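PDB 2ISM: putative oxidoreductase, which is probably an oxidoreductase of a beta-propeller family and carries a bound calcium ion. Local coordinates for residues L21-V26 against R347-L352; L36-D41 against E319-P324; L290-L295 against E308-G313; A208-T213 against L273-G278; S62-L67 against L110-E115. All coordinates share one frame; numbering follows the deposited sequence.

Contact 1 of 5, residues L21-V26 against R347-L352; sequences LRVEEV and RVLRLL
Val-23 packs beside Leu-351 where the N-terminal strand closes the last blade of a six-bladed beta-propeller. Strand 23-26 runs antiparallel to strand 348-351 and is the outermost strand of that blade, so the two ends of the chain share one sheet. This closure is often called velcro. Backbone bonds hold the pairing: Arg-350 N gives to Glu-24 O at 2.9 Å, and Glu-24 N returns a bond to Arg-350 O. The tight part is apolar. Val-23 CG2 lies 3.8 Å from Leu-351 CG, the two side chains pointing the same way, and Val-23 CG1 meets Leu-349 CB. Leu-311 of the neighbouring blade covers both Val-23 and Leu-351. The looser part is charged and lies towards solvent. With CG between the backbone N and the carbonyl carbon (chi1 68°) and the rest of the chain extended, the Glu-24 carboxylate reaches the Arg-350 guanidinium. Glu-24 OE1 makes a salt bridge with Arg-350 NH2 at 2.9 Å, almost in the guanidinium plane but from above the carboxylate. A weaker bond joins Arg-350 NE to Glu-24 OE2. Val-26 CG2 lies over one face of the same guanidinium. At the far end Glu-25 OE2 and Arg-347 NE form a salt bridge of 2.6 Å. The Glu-25 carboxylate and Arg-347 guanidinium planes stand at 90°, and a water bridges Glu-25 OE2 to Arg-347 NH2, 3.0 Å from that nitrogen.

Contact 2 of 5, residues L36-D41 against E319-P324; sequences LAFLPD and EVQVGP
Two innermost strands of adjacent propeller blades meet here, with Leu-36 and Phe-38 of one set against Glu-319, Gln-321 and Pro-324 of the other. The backbones are too far apart to pair, so side chains bridge the gap. Leu-36 N gives a bond of 3.0 Å to Glu-319 OE2, which uses its anti lone pair. A bend at chi2 (69°) turns the Glu-319 carboxylate back along its own strand, where OE1 accepts Val-320 N. Gln-321 NE2 reaches OE2 of Glu-319 from above the carboxylate plane, so that oxygen is gripped twice. The same NE2 makes a weak bond to Leu-36 O. This is the junction of the first and last blades of the six-bladed propeller, and Asn-272 of the preceding blade also binds Glu-319 OE1. Further along the strands, beyond Gln-321, the packing turns apolar. Gly-323 CA lies over the Phe-38 ring, 4.0 Å from its centroid. Pro-324 CD covers the same face nearer the CB end, 3.6 Å from Phe-38 CG. Gln-321 CB comes to the ring edge, 4.1 Å from Phe-38 CE2.

Contact 3 of 5, residues L290-L295 against E308-G313; sequences LLRLVL and ETALSG
Arg-292 and Glu-308 form a hydrogen-bonded pair in the hairpin of strands 289-298 and 301-312, the outer two strands of one propeller blade. Arg-292 N binds Glu-308 O at 2.7 Å, and Glu-308 N binds Arg-292 O. Starting from the backbone, Arg-292 CB lies 3.6 Å from Glu-308 O. CD is 3.5 Å from Glu-308 OE1. A bend at chi3 (-67°) then turns the guanidinium back over the partner strand. NE bonds to the hydroxyl of Tyr-281 on the next strand inward. NH1 makes a weak bond of 3.1 Å to Glu-308 OE1 within a salt bridge. The stronger partner of this carboxylate is Arg-306, which meets OE2. NH2 passes Ala-310 CB at 3.7 Å, and that methyl lies over one face of the guanidinium, toward its rim. Ala-310 comes there through a classic beta bulge: Ala-310 and Leu-311 both face Leu-290. Leu-290 O therefore accepts two donors, Ala-310 N at 2.7 Å and Leu-311 N at 3.3 Å.

Contact 4 of 5, residues A208-T213 against L273-G278; sequences AWHPKT and LAFFRG
Phe-275 is the main bump of this contact, and residues Ala-208 to Pro-211 form the hollow that takes it. The segments cover the ends of the innermost strands of adjacent blades in the six-bladed propeller and the turns that follow. They run in nearly the same direction but are not joined by backbone bonds. The Phe-275 CG is anti to its carbonyl carbon (chi1 -79°), which lays the ring against residues 208-211. His-210 CA sits over one face of the ring, 3.8 Å from its centroid. Beside it in the same segment, Trp-209 O approaches Phe-275 CD2 at 3.2 Å, and Pro-211 CD meets Phe-275 CG at 3.7 Å near the root of the side chain. The His-210 ring covers the outer part, with CD2 3.5 Å from Phe-275 CE1. The two ring planes are inclined at 58°, so this is neither a stack nor an edge-to-face pair. Phe-217, from the blade of His-210, adds an edge-to-face contact to Phe-275. His-210 is itself held in place: its ND1 accepts Lys-212 N, and its ring stacks on Trp-302. A smaller bump lies deeper. Ala-208 CB fits against Leu-273 CD1 at 3.4 Å, a doubtful closeness that may owe something to the unusual modelled torsions of Leu-273. At the solvent end a water is 2.9 Å from His-210 NE2 and makes a weak bond to Gly-278 O.

Contact 5 of 5, residues S62-L67 against L110-E115; sequences STYAEL and LRHLGE
Ser-62 starts the first segment and faces Glu-115 at a loose edge, with Ser-62 OG 4.4 Å from Glu-115 OE1. Tyr-64 comes next and carries the polar part of the contact. Its CG is anti to the backbone N (chi1 -179°), which sends the ring across to residues 112-115. Tyr-64 OH and His-112 ND1 share a hydrogen bond of 2.7 Å. The rings meet rim to rim, their planes only 22° apart. His-112 is steadied by its own turn, since Gly-114 N lies over the centre of one face, and by Phe-86, whose ring packs edge-to-face with it. Tyr-64 and Ala-65 both face Ile-53 in a classic beta bulge, at a corner in the outermost strand of the first propeller blade. Strand 104-112 belongs to the next blade, so the whole contact joins neighbouring sheets; beyond Tyr-64 it is apolar. Ala-65 CB touches Leu-110 CD1 at 3.7 Å. Leu-67 meets the other branch of that leucine tip to tip, Leu-67 CD2 being 3.9 Å from Leu-110 CD2.

In the fold
Contact 1 joins the two ends of the modelled chain, and the other four lie between its segments in sequence. Contact 2 spans most of that length; contacts 5, 4 and 3 follow in series within it. Contacts 2 and 4 lie on inner strands, their centres about 15 Å apart, and touch through Val-320 and Val-322. Contacts 1 and 2 share the last blade, centres about 13 Å apart. Contacts 3 and 4 share the blade before it. Contact 5 lies across the ring, its centre about 34 Å from that of contact 3. Contacts 1 and 2 lie where the ring closes, contacts 4 and 5 join successive blades, and contact 3 lies within one.

Contact 1 of 5, residues L21-V26 against R347-L352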
# COMPACT_ATOMS: atom_id res chain seq x y z
N LEU B 21 8.19 6.69 -0.68
CA LEU B 21 7.57 6.34 -1.96
C LEU B 21 8.52 6.71 -3.09
O LEU B 21 9.14 7.77 -3.07
CB LEU B 21 6.24 7.08 -2.13
CG LEU B 21 5.16 6.76 -1.10
CD1 LEU B 21 3.95 7.65 -1.32
CD2 LEU B 21 4.76 5.29 -1.21
N ARG B 22 8.63 5.83 -4.08
CA ARG B 22 9.50 6.07 -5.22
C ARG B 22 8.68 6.52 -6.42
O ARG B 22 7.65 5.92 -6.74
CB ARG B 22 10.28 4.80 -5.56
CG ARG B 22 11.33 4.45 -4.50
CD ARG B 22 12.42 5.51 -4.47
NE ARG B 22 13.34 5.36 -5.59
CZ ARG B 22 14.35 4.49 -5.61
NH1 ARG B 22 14.57 3.70 -4.56
NH2 ARG B 22 15.14 4.40 -6.67
N VAL B 23 9.14 7.58 -7.07
CA VAL B 23 8.43 8.14 -8.21
C VAL B 23 9.00 7.75 -9.57
O VAL B 23 10.21 7.57 -9.73
CB VAL B 23 8.43 9.69 -8.15
CG1 VAL B 23 7.74 10.27 -9.38
CG2 VAL B 23 7.73 10.15 -6.89
N GLU B 24 8.11 7.60 -10.54
CA GLU B 24 8.50 7.29 -11.90
C GLU B 24 7.50 7.99 -12.81
O GLU B 24 6.28 7.91 -12.59
CB GLU B 24 8.52 5.78 -12.16
CG GLU B 24 7.17 5.10 -12.15
CD GLU B 24 7.30 3.61 -12.40
OE1 GLU B 24 7.85 3.23 -13.46
OE2 GLU B 24 6.85 2.82 -11.54
N GLU B 25 8.01 8.70 -13.81
CA GLU B 25 7.16 9.42 -14.74
C GLU B 25 6.50 8.48 -15.73
O GLU B 25 7.16 7.68 -16.39
CB GLU B 25 7.99 10.46 -15.50
CG GLU B 25 7.24 11.14 -16.64
CD GLU B 25 8.01 12.29 -17.24
OE1 GLU B 25 7.64 12.74 -18.35
OE2 GLU B 25 8.98 12.76 -16.60
N VAL B 26 5.18 8.57 -15.83
CA VAL B 26 4.41 7.75 -16.74
C VAL B 26 4.33 8.44 -18.10
O VAL B 26 4.55 7.82 -19.14
CB VAL B 26 2.98 7.51 -16.21
CG1 VAL B 26 2.19 6.66 -17.19
CG2 VAL B 26 3.05 6.81 -14.84
N ARG B 347 3.12 16.19 -15.75
CA ARG B 347 3.17 14.76 -15.89
C ARG B 347 2.22 13.99 -15.01
O ARG B 347 1.63 14.51 -14.06
CB ARG B 347 4.57 14.38 -15.40
CG ARG B 347 5.73 15.24 -15.91
CD ARG B 347 7.01 14.84 -15.17
NE ARG B 347 8.23 15.18 -15.91
CZ ARG B 347 8.69 16.41 -16.08
NH1 ARG B 347 8.04 17.44 -15.55
NH2 ARG B 347 9.79 16.61 -16.78
N VAL B 348 2.10 12.72 -15.36
CA VAL B 348 1.32 11.77 -14.60
C VAL B 348 2.46 11.01 -13.92
O VAL B 348 3.33 10.46 -14.60
CB VAL B 348 0.56 10.81 -15.52
CG1 VAL B 348 -0.02 9.66 -14.71
CG2 VAL B 348 -0.56 11.56 -16.24
N LEU B 349 2.46 11.00 -12.60
CA LEU B 349 3.50 10.31 -11.85
C LEU B 349 2.94 9.07 -11.17
O LEU B 349 1.78 9.05 -10.74
CB LEU B 349 4.09 11.24 -10.79
CG LEU B 349 4.63 12.59 -11.28
CD1 LEU B 349 5.06 13.43 -10.10
CD2 LEU B 349 5.81 12.36 -12.23
N ARG B 350 3.76 8.03 -11.08
CA ARG B 350 3.35 6.79 -10.44
C ARG B 350 4.25 6.57 -9.23
O ARG B 350 5.47 6.53 -9.36
CB ARG B 350 3.48 5.62 -11.42
CG ARG B 350 3.05 4.27 -10.88
CD ARG B 350 2.91 3.28 -12.02
NE ARG B 350 4.11 3.27 -12.85
CZ ARG B 350 4.13 3.00 -14.15
NH1 ARG B 350 3.00 2.71 -14.79
NH2 ARG B 350 5.28 3.02 -14.82
N LEU B 351 3.64 6.44 -8.06
CA LEU B 351 4.39 6.25 -6.82
C LEU B 351 4.26 4.81 -6.34
O LEU B 351 3.18 4.37 -5.95
CB LEU B 351 3.90 7.22 -5.74
CG LEU B 351 4.38 8.67 -5.88
CD1 LEU B 351 3.94 9.25 -7.22
CD2 LEU B 351 3.81 9.49 -4.73
N LEU B 352 5.38 4.09 -6.37
CA LEU B 352 5.46 2.69 -5.97
C LEU B 352 4.55 1.77 -6.78
O LEU B 352 5.02 0.68 -7.16
CB LEU B 352 5.15 2.53 -4.48
CG LEU B 352 6.22 3.03 -3.51
CD1 LEU B 352 6.29 2.08 -2.33
CD2 LEU B 352 7.58 3.10 -4.19
O HOH W 1 11.21 14.06 -17.61

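Contact 2 of 5, residues L36-D41 against E319-P324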
# COMPACT_ATOMS: atom_id res chain seq x y z
N LEU B 36 -7.81 11.45 -13.89
CA LEU B 36 -7.37 10.21 -14.51
C LEU B 36 -8.47 9.17 -14.44
O LEU B 36 -9.27 9.16 -13.51
CB LEU B 36 -6.14 9.65 -13.79
CG LEU B 36 -4.88 10.50 -13.76
CD1 LEU B 36 -3.82 9.80 -12.92
CD2 LEU B 36 -4.38 10.74 -15.18
N ALA B 37 -8.50 8.29 -15.44
CA ALA B 37 -9.47 7.19 -15.50
C ALA B 37 -8.69 5.99 -16.01
O ALA B 37 -7.99 6.08 -17.02
CB ALA B 37 -10.61 7.52 -16.46
N PHE B 38 -8.79 4.87 -15.30
CA PHE B 38 -8.06 3.67 -15.68
C PHE B 38 -8.97 2.70 -16.42
O PHE B 38 -9.95 2.21 -15.86
CB PHE B 38 -7.48 3.01 -14.42
CG PHE B 38 -6.54 3.91 -13.65
CD1 PHE B 38 -5.20 3.99 -14.00
CD2 PHE B 38 -7.01 4.70 -12.61
CE1 PHE B 38 -4.33 4.84 -13.31
CE2 PHE B 38 -6.15 5.56 -11.92
CZ PHE B 38 -4.81 5.62 -12.27
N LEU B 39 -8.64 2.43 -17.68
CA LEU B 39 -9.42 1.52 -18.49
C LEU B 39 -9.12 0.09 -18.10
O LEU B 39 -7.97 -0.25 -17.80
CB LEU B 39 -9.10 1.72 -19.98
CG LEU B 39 -9.48 3.09 -20.57
CD1 LEU B 39 -8.91 3.22 -21.97
CD2 LEU B 39 -10.99 3.23 -20.59
N PRO B 40 -10.14 -0.78 -18.11
CA PRO B 40 -9.95 -2.19 -17.75
C PRO B 40 -8.85 -2.91 -18.54
O PRO B 40 -8.20 -3.81 -18.02
CB PRO B 40 -11.34 -2.79 -17.98
CG PRO B 40 -11.94 -1.89 -19.03
CD PRO B 40 -11.51 -0.53 -18.56
N ASP B 41 -8.64 -2.50 -19.78
CA ASP B 41 -7.62 -3.12 -20.62
C ASP B 41 -6.21 -2.59 -20.41
O ASP B 41 -5.29 -2.96 -21.13
CB ASP B 41 -8.00 -2.99 -22.10
CG ASP B 41 -8.46 -1.59 -22.45
OD1 ASP B 41 -9.58 -1.21 -22.04
OD2 ASP B 41 -7.70 -0.87 -23.13
N GLU B 319 -4.24 15.86 -9.25
CA GLU B 319 -5.02 14.63 -9.25
C GLU B 319 -4.21 13.61 -8.44
O GLU B 319 -2.99 13.68 -8.38
CB GLU B 319 -5.26 14.07 -10.67
CG GLU B 319 -5.74 12.61 -10.72
CD GLU B 319 -7.16 12.41 -10.20
OE1 GLU B 319 -7.43 12.79 -9.04
OE2 GLU B 319 -8.01 11.87 -10.94
N VAL B 320 -4.92 12.69 -7.80
CA VAL B 320 -4.29 11.62 -7.03
C VAL B 320 -5.29 10.48 -6.91
O VAL B 320 -6.39 10.65 -6.38
CB VAL B 320 -3.84 12.10 -5.61
CG1 VAL B 320 -4.97 12.81 -4.90
CG2 VAL B 320 -3.36 10.91 -4.79
N GLN B 321 -4.92 9.33 -7.45
CA GLN B 321 -5.77 8.15 -7.43
C GLN B 321 -4.97 6.87 -7.34
O GLN B 321 -3.85 6.80 -7.84
CB GLN B 321 -6.61 8.06 -8.71
CG GLN B 321 -7.84 8.93 -8.76
CD GLN B 321 -8.86 8.38 -9.74
OE1 GLN B 321 -9.51 7.37 -9.48
NE2 GLN B 321 -8.98 9.03 -10.89
N VAL B 322 -5.56 5.86 -6.72
CA VAL B 322 -4.91 4.57 -6.60
C VAL B 322 -5.25 3.82 -7.88
O VAL B 322 -6.41 3.71 -8.25
CB VAL B 322 -5.44 3.78 -5.39
CG1 VAL B 322 -4.72 2.43 -5.29
CG2 VAL B 322 -5.24 4.58 -4.12
N GLY B 323 -4.23 3.32 -8.57
CA GLY B 323 -4.45 2.59 -9.81
C GLY B 323 -4.80 1.13 -9.58
O GLY B 323 -4.68 0.63 -8.46
N PRO B 324 -5.25 0.41 -10.62
CA PRO B 324 -5.61 -1.00 -10.49
C PRO B 324 -4.44 -1.84 -10.00
O PRO B 324 -4.62 -2.90 -9.40
CB PRO B 324 -6.03 -1.38 -11.91
CG PRO B 324 -6.56 -0.08 -12.46
CD PRO B 324 -5.53 0.90 -11.98

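Contact 3 of 5, residues L290-L295 against E308-G313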
# COMPACT_ATOMS: atom_id res chain seq x y z
N LEU B 290 2.66 16.42 -1.73
CA LEU B 290 1.66 15.40 -1.50
C LEU B 290 1.76 15.10 -0.01
O LEU B 290 2.80 14.63 0.45
CB LEU B 290 1.98 14.14 -2.30
CG LEU B 290 1.01 12.97 -2.11
CD1 LEU B 290 -0.37 13.33 -2.66
CD2 LEU B 290 1.56 11.74 -2.82
N LEU B 291 0.71 15.39 0.74
CA LEU B 291 0.73 15.14 2.17
C LEU B 291 0.03 13.84 2.54
O LEU B 291 -0.90 13.40 1.87
CB LEU B 291 0.08 16.31 2.92
CG LEU B 291 0.70 17.69 2.69
CD1 LEU B 291 -0.01 18.72 3.56
CD2 LEU B 291 2.19 17.66 3.00
N ARG B 292 0.52 13.23 3.61
CA ARG B 292 -0.02 11.98 4.12
C ARG B 292 -0.65 12.30 5.48
O ARG B 292 0.02 12.81 6.37
CB ARG B 292 1.10 10.96 4.30
CG ARG B 292 0.67 9.64 4.91
CD ARG B 292 1.86 8.77 5.33
NE ARG B 292 2.64 8.30 4.19
CZ ARG B 292 3.85 8.74 3.86
NH1 ARG B 292 4.43 9.68 4.60
NH2 ARG B 292 4.47 8.25 2.80
N LEU B 293 -1.94 12.02 5.61
CA LEU B 293 -2.64 12.27 6.87
C LEU B 293 -2.82 10.93 7.59
O LEU B 293 -3.46 10.02 7.06
CB LEU B 293 -4.00 12.92 6.63
CG LEU B 293 -4.07 14.44 6.44
CD1 LEU B 293 -3.18 14.87 5.28
CD2 LEU B 293 -5.51 14.85 6.19
N VAL B 294 -2.24 10.82 8.78
CA VAL B 294 -2.35 9.59 9.56
C VAL B 294 -3.59 9.71 10.43
O VAL B 294 -3.68 10.60 11.28
CB VAL B 294 -1.11 9.39 10.45
CG1 VAL B 294 -1.19 8.05 11.16
CG2 VAL B 294 0.16 9.47 9.60
N LEU B 295 -4.54 8.81 10.22
CA LEU B 295 -5.79 8.84 10.96
C LEU B 295 -5.88 7.84 12.11
O LEU B 295 -5.27 6.77 12.10
CB LEU B 295 -6.95 8.58 10.01
CG LEU B 295 -6.98 9.37 8.69
CD1 LEU B 295 -8.20 8.94 7.88
CD2 LEU B 295 -7.01 10.86 8.97
N GLU B 308 2.40 14.13 7.30
CA GLU B 308 3.76 13.97 6.78
C GLU B 308 3.81 14.27 5.29
O GLU B 308 2.82 14.12 4.59
CB GLU B 308 4.24 12.53 7.02
CG GLU B 308 4.00 12.01 8.43
CD GLU B 308 4.46 10.57 8.62
OE1 GLU B 308 4.21 9.74 7.73
OE2 GLU B 308 5.07 10.28 9.67
N THR B 309 4.97 14.69 4.81
CA THR B 309 5.14 14.97 3.39
C THR B 309 5.54 13.67 2.70
O THR B 309 6.55 13.06 3.05
CB THR B 309 6.22 16.02 3.14
OG1 THR B 309 5.80 17.28 3.69
CG2 THR B 309 6.49 16.18 1.65
N ALA B 310 4.74 13.24 1.73
CA ALA B 310 5.01 12.00 1.00
C ALA B 310 5.71 12.25 -0.33
O ALA B 310 6.36 11.35 -0.87
CB ALA B 310 3.71 11.24 0.78
N LEU B 311 5.57 13.46 -0.86
CA LEU B 311 6.21 13.80 -2.12
C LEU B 311 6.42 15.31 -2.23
O LEU B 311 5.57 16.09 -1.83
CB LEU B 311 5.35 13.33 -3.30
CG LEU B 311 5.97 13.57 -4.68
CD1 LEU B 311 7.15 12.62 -4.85
CD2 LEU B 311 4.94 13.34 -5.79
N SER B 312 7.57 15.71 -2.77
CA SER B 312 7.88 17.12 -2.94
C SER B 312 8.98 17.28 -3.98
O SER B 312 9.73 16.34 -4.23
CB SER B 312 8.33 17.74 -1.61
OG SER B 312 9.52 17.12 -1.15
N GLY B 313 9.06 18.46 -4.58
CA GLY B 313 10.07 18.71 -5.59
C GLY B 313 9.57 18.53 -7.01
O GLY B 313 10.36 18.50 -7.95

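Contact 4 of 5, residues A208-T213 against L273-G278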
# COMPACT_ATOMS: atom_id res chain seq x y z
N ALA B 208 -13.08 11.09 -1.99
CA ALA B 208 -12.42 9.83 -1.68
C ALA B 208 -13.21 9.06 -0.63
O ALA B 208 -13.74 9.65 0.32
CB ALA B 208 -11.00 10.09 -1.19
N TRP B 209 -13.31 7.75 -0.80
CA TRP B 209 -14.05 6.92 0.15
C TRP B 209 -13.12 6.03 0.97
O TRP B 209 -12.22 5.39 0.44
CB TRP B 209 -15.07 6.05 -0.60
CG TRP B 209 -16.27 6.82 -1.08
CD1 TRP B 209 -17.43 7.05 -0.40
CD2 TRP B 209 -16.42 7.47 -2.35
NE1 TRP B 209 -18.29 7.81 -1.16
CE2 TRP B 209 -17.70 8.08 -2.36
CE3 TRP B 209 -15.60 7.60 -3.48
CZ2 TRP B 209 -18.17 8.81 -3.46
CZ3 TRP B 209 -16.07 8.32 -4.57
CH2 TRP B 209 -17.35 8.92 -4.55
N HIS B 210 -13.34 6.00 2.28
CA HIS B 210 -12.53 5.18 3.18
C HIS B 210 -12.82 3.72 2.83
O HIS B 210 -13.97 3.28 2.86
CB HIS B 210 -12.90 5.48 4.63
CG HIS B 210 -11.93 4.92 5.63
ND1 HIS B 210 -11.81 3.57 5.87
CD2 HIS B 210 -11.04 5.53 6.44
CE1 HIS B 210 -10.88 3.37 6.79
NE2 HIS B 210 -10.40 4.54 7.15
N PRO B 211 -11.78 2.95 2.49
CA PRO B 211 -11.93 1.54 2.12
C PRO B 211 -12.63 0.63 3.14
O PRO B 211 -13.30 -0.34 2.76
CB PRO B 211 -10.50 1.10 1.83
CG PRO B 211 -9.70 1.95 2.78
CD PRO B 211 -10.35 3.30 2.62
N LYS B 212 -12.48 0.93 4.42
CA LYS B 212 -13.08 0.11 5.46
C LYS B 212 -14.52 0.50 5.82
O LYS B 212 -15.40 -0.35 5.90
CB LYS B 212 -12.22 0.16 6.73
CG LYS B 212 -10.76 -0.16 6.50
CD LYS B 212 -10.54 -1.63 6.19
CE LYS B 212 -9.61 -1.82 5.01
NZ LYS B 212 -9.26 -3.26 4.79
N THR B 213 -14.74 1.79 6.02
CA THR B 213 -16.05 2.29 6.42
C THR B 213 -16.99 2.72 5.30
O THR B 213 -18.21 2.74 5.49
CB THR B 213 -15.89 3.48 7.37
OG1 THR B 213 -15.30 4.58 6.66
CG2 THR B 213 -14.99 3.10 8.55
N LEU B 273 -7.89 13.95 -3.28
CA LEU B 273 -7.31 13.20 -2.17
C LEU B 273 -7.65 11.73 -2.39
O LEU B 273 -8.58 11.42 -3.13
CB LEU B 273 -7.84 13.68 -0.81
CG LEU B 273 -9.29 14.12 -0.56
CD1 LEU B 273 -10.27 13.39 -1.44
CD2 LEU B 273 -9.60 13.90 0.91
N ALA B 274 -6.91 10.84 -1.76
CA ALA B 274 -7.17 9.41 -1.93
C ALA B 274 -6.62 8.59 -0.78
O ALA B 274 -5.63 8.96 -0.15
CB ALA B 274 -6.55 8.93 -3.24
N PHE B 275 -7.29 7.47 -0.50
CA PHE B 275 -6.85 6.57 0.55
C PHE B 275 -5.84 5.61 -0.08
O PHE B 275 -6.10 5.00 -1.11
CB PHE B 275 -8.04 5.82 1.14
CG PHE B 275 -8.84 6.65 2.12
CD1 PHE B 275 -8.41 6.79 3.44
CD2 PHE B 275 -9.98 7.33 1.71
CE1 PHE B 275 -9.12 7.59 4.33
CE2 PHE B 275 -10.69 8.13 2.59
CZ PHE B 275 -10.26 8.27 3.91
N PHE B 276 -4.68 5.51 0.56
CA PHE B 276 -3.59 4.68 0.05
C PHE B 276 -2.81 4.14 1.25
O PHE B 276 -2.29 4.91 2.05
CB PHE B 276 -2.70 5.55 -0.84
CG PHE B 276 -1.53 4.83 -1.46
CD1 PHE B 276 -1.73 3.84 -2.41
CD2 PHE B 276 -0.23 5.19 -1.12
CE1 PHE B 276 -0.64 3.22 -3.03
CE2 PHE B 276 0.86 4.58 -1.74
CZ PHE B 276 0.66 3.59 -2.69
N ARG B 277 -2.74 2.82 1.36
CA ARG B 277 -2.02 2.16 2.45
C ARG B 277 -2.45 2.58 3.85
O ARG B 277 -1.61 2.81 4.73
CB ARG B 277 -0.51 2.38 2.26
CG ARG B 277 -0.02 1.80 0.95
CD ARG B 277 1.47 1.95 0.75
NE ARG B 277 1.89 1.41 -0.54
CZ ARG B 277 3.13 1.43 -1.00
NH1 ARG B 277 4.10 1.97 -0.27
NH2 ARG B 277 3.41 0.92 -2.19
N GLY B 278 -3.76 2.66 4.06
CA GLY B 278 -4.29 3.02 5.36
C GLY B 278 -4.22 4.49 5.74
O GLY B 278 -4.68 4.87 6.81
O HOH W 2 -7.77 4.47 8.40

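Contact 5 of 5, residues S62-L67 against L110-E115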
# COMPACT_ATOMS: atom_id res chain seq x y z
N SER B 62 -2.52 9.60 -27.37
CA SER B 62 -3.41 9.92 -28.47
C SER B 62 -4.58 10.73 -27.92
O SER B 62 -4.70 10.91 -26.71
CB SER B 62 -3.93 8.64 -29.13
OG SER B 62 -4.72 7.89 -28.23
N THR B 63 -5.43 11.22 -28.82
CA THR B 63 -6.59 11.99 -28.40
C THR B 63 -7.83 11.10 -28.42
O THR B 63 -8.25 10.61 -29.47
CB THR B 63 -6.82 13.21 -29.32
OG1 THR B 63 -5.70 14.09 -29.22
CG2 THR B 63 -8.08 13.95 -28.90
N TYR B 64 -8.38 10.87 -27.23
CA TYR B 64 -9.57 10.04 -27.08
C TYR B 64 -10.78 10.84 -27.53
O TYR B 64 -11.67 10.31 -28.21
CB TYR B 64 -9.73 9.65 -25.61
CG TYR B 64 -10.92 8.77 -25.33
CD1 TYR B 64 -10.91 7.42 -25.67
CD2 TYR B 64 -12.06 9.29 -24.72
CE1 TYR B 64 -12.01 6.61 -25.40
CE2 TYR B 64 -13.16 8.50 -24.45
CZ TYR B 64 -13.14 7.15 -24.79
OH TYR B 64 -14.23 6.36 -24.51
N ALA B 65 -10.82 12.11 -27.15
CA ALA B 65 -11.92 12.99 -27.53
C ALA B 65 -11.54 14.44 -27.32
O ALA B 65 -10.66 14.77 -26.52
CB ALA B 65 -13.15 12.66 -26.70
N GLU B 66 -12.19 15.31 -28.07
CA GLU B 66 -11.95 16.73 -27.92
C GLU B 66 -13.31 17.34 -27.64
O GLU B 66 -14.27 17.10 -28.38
CB GLU B 66 -11.35 17.32 -29.20
CG GLU B 66 -10.79 18.72 -29.01
CD GLU B 66 -9.90 19.15 -30.15
OE1 GLU B 66 -8.94 18.41 -30.47
OE2 GLU B 66 -10.16 20.22 -30.74
N LEU B 67 -13.41 18.10 -26.56
CA LEU B 67 -14.67 18.73 -26.18
C LEU B 67 -14.52 20.24 -26.11
O LEU B 67 -13.50 20.76 -25.66
CB LEU B 67 -15.14 18.21 -24.82
CG LEU B 67 -15.41 16.71 -24.69
CD1 LEU B 67 -15.63 16.35 -23.23
CD2 LEU B 67 -16.62 16.33 -25.52
N LEU B 110 -19.89 10.49 -22.59
CA LEU B 110 -19.43 10.16 -23.94
C LEU B 110 -19.59 8.66 -24.17
O LEU B 110 -19.47 7.87 -23.23
CB LEU B 110 -17.94 10.51 -24.11
CG LEU B 110 -17.42 11.92 -23.86
CD1 LEU B 110 -16.02 12.04 -24.45
CD2 LEU B 110 -18.34 12.95 -24.48
N ARG B 111 -19.87 8.28 -25.41
CA ARG B 111 -20.00 6.86 -25.73
C ARG B 111 -18.62 6.34 -26.12
O ARG B 111 -17.96 6.89 -27.01
CB ARG B 111 -21.00 6.65 -26.88
CG ARG B 111 -21.03 5.22 -27.42
CD ARG B 111 -22.11 5.03 -28.47
NE ARG B 111 -23.43 4.88 -27.86
CZ ARG B 111 -23.85 3.78 -27.24
NH1 ARG B 111 -23.04 2.73 -27.14
NH2 ARG B 111 -25.06 3.74 -26.71
N HIS B 112 -18.19 5.28 -25.44
CA HIS B 112 -16.89 4.66 -25.68
C HIS B 112 -16.89 3.83 -26.95
O HIS B 112 -17.73 2.95 -27.12
CB HIS B 112 -16.52 3.78 -24.48
CG HIS B 112 -15.22 3.07 -24.62
ND1 HIS B 112 -14.00 3.72 -24.63
CD2 HIS B 112 -14.94 1.75 -24.74
CE1 HIS B 112 -13.03 2.83 -24.75
NE2 HIS B 112 -13.57 1.63 -24.82
N LEU B 113 -15.95 4.10 -27.85
CA LEU B 113 -15.85 3.38 -29.11
C LEU B 113 -14.53 2.64 -29.23
O LEU B 113 -14.13 2.23 -30.33
CB LEU B 113 -16.01 4.34 -30.29
CG LEU B 113 -17.33 5.11 -30.36
CD1 LEU B 113 -17.28 6.12 -31.51
CD2 LEU B 113 -18.48 4.13 -30.55
N GLY B 114 -13.84 2.45 -28.11
CA GLY B 114 -12.57 1.76 -28.13
C GLY B 114 -11.37 2.67 -27.95
O GLY B 114 -10.88 2.84 -26.83
N GLU B 115 -10.91 3.26 -29.04
CA GLU B 115 -9.76 4.16 -29.00
C GLU B 115 -10.22 5.62 -28.96
O GLU B 115 -9.41 6.54 -28.79
CB GLU B 115 -8.87 3.93 -30.22
CG GLU B 115 -7.52 4.63 -30.16
CD GLU B 115 -6.72 4.51 -31.44
OE1 GLU B 115 -5.57 5.00 -31.47
OE2 GLU B 115 -7.24 3.93 -32.42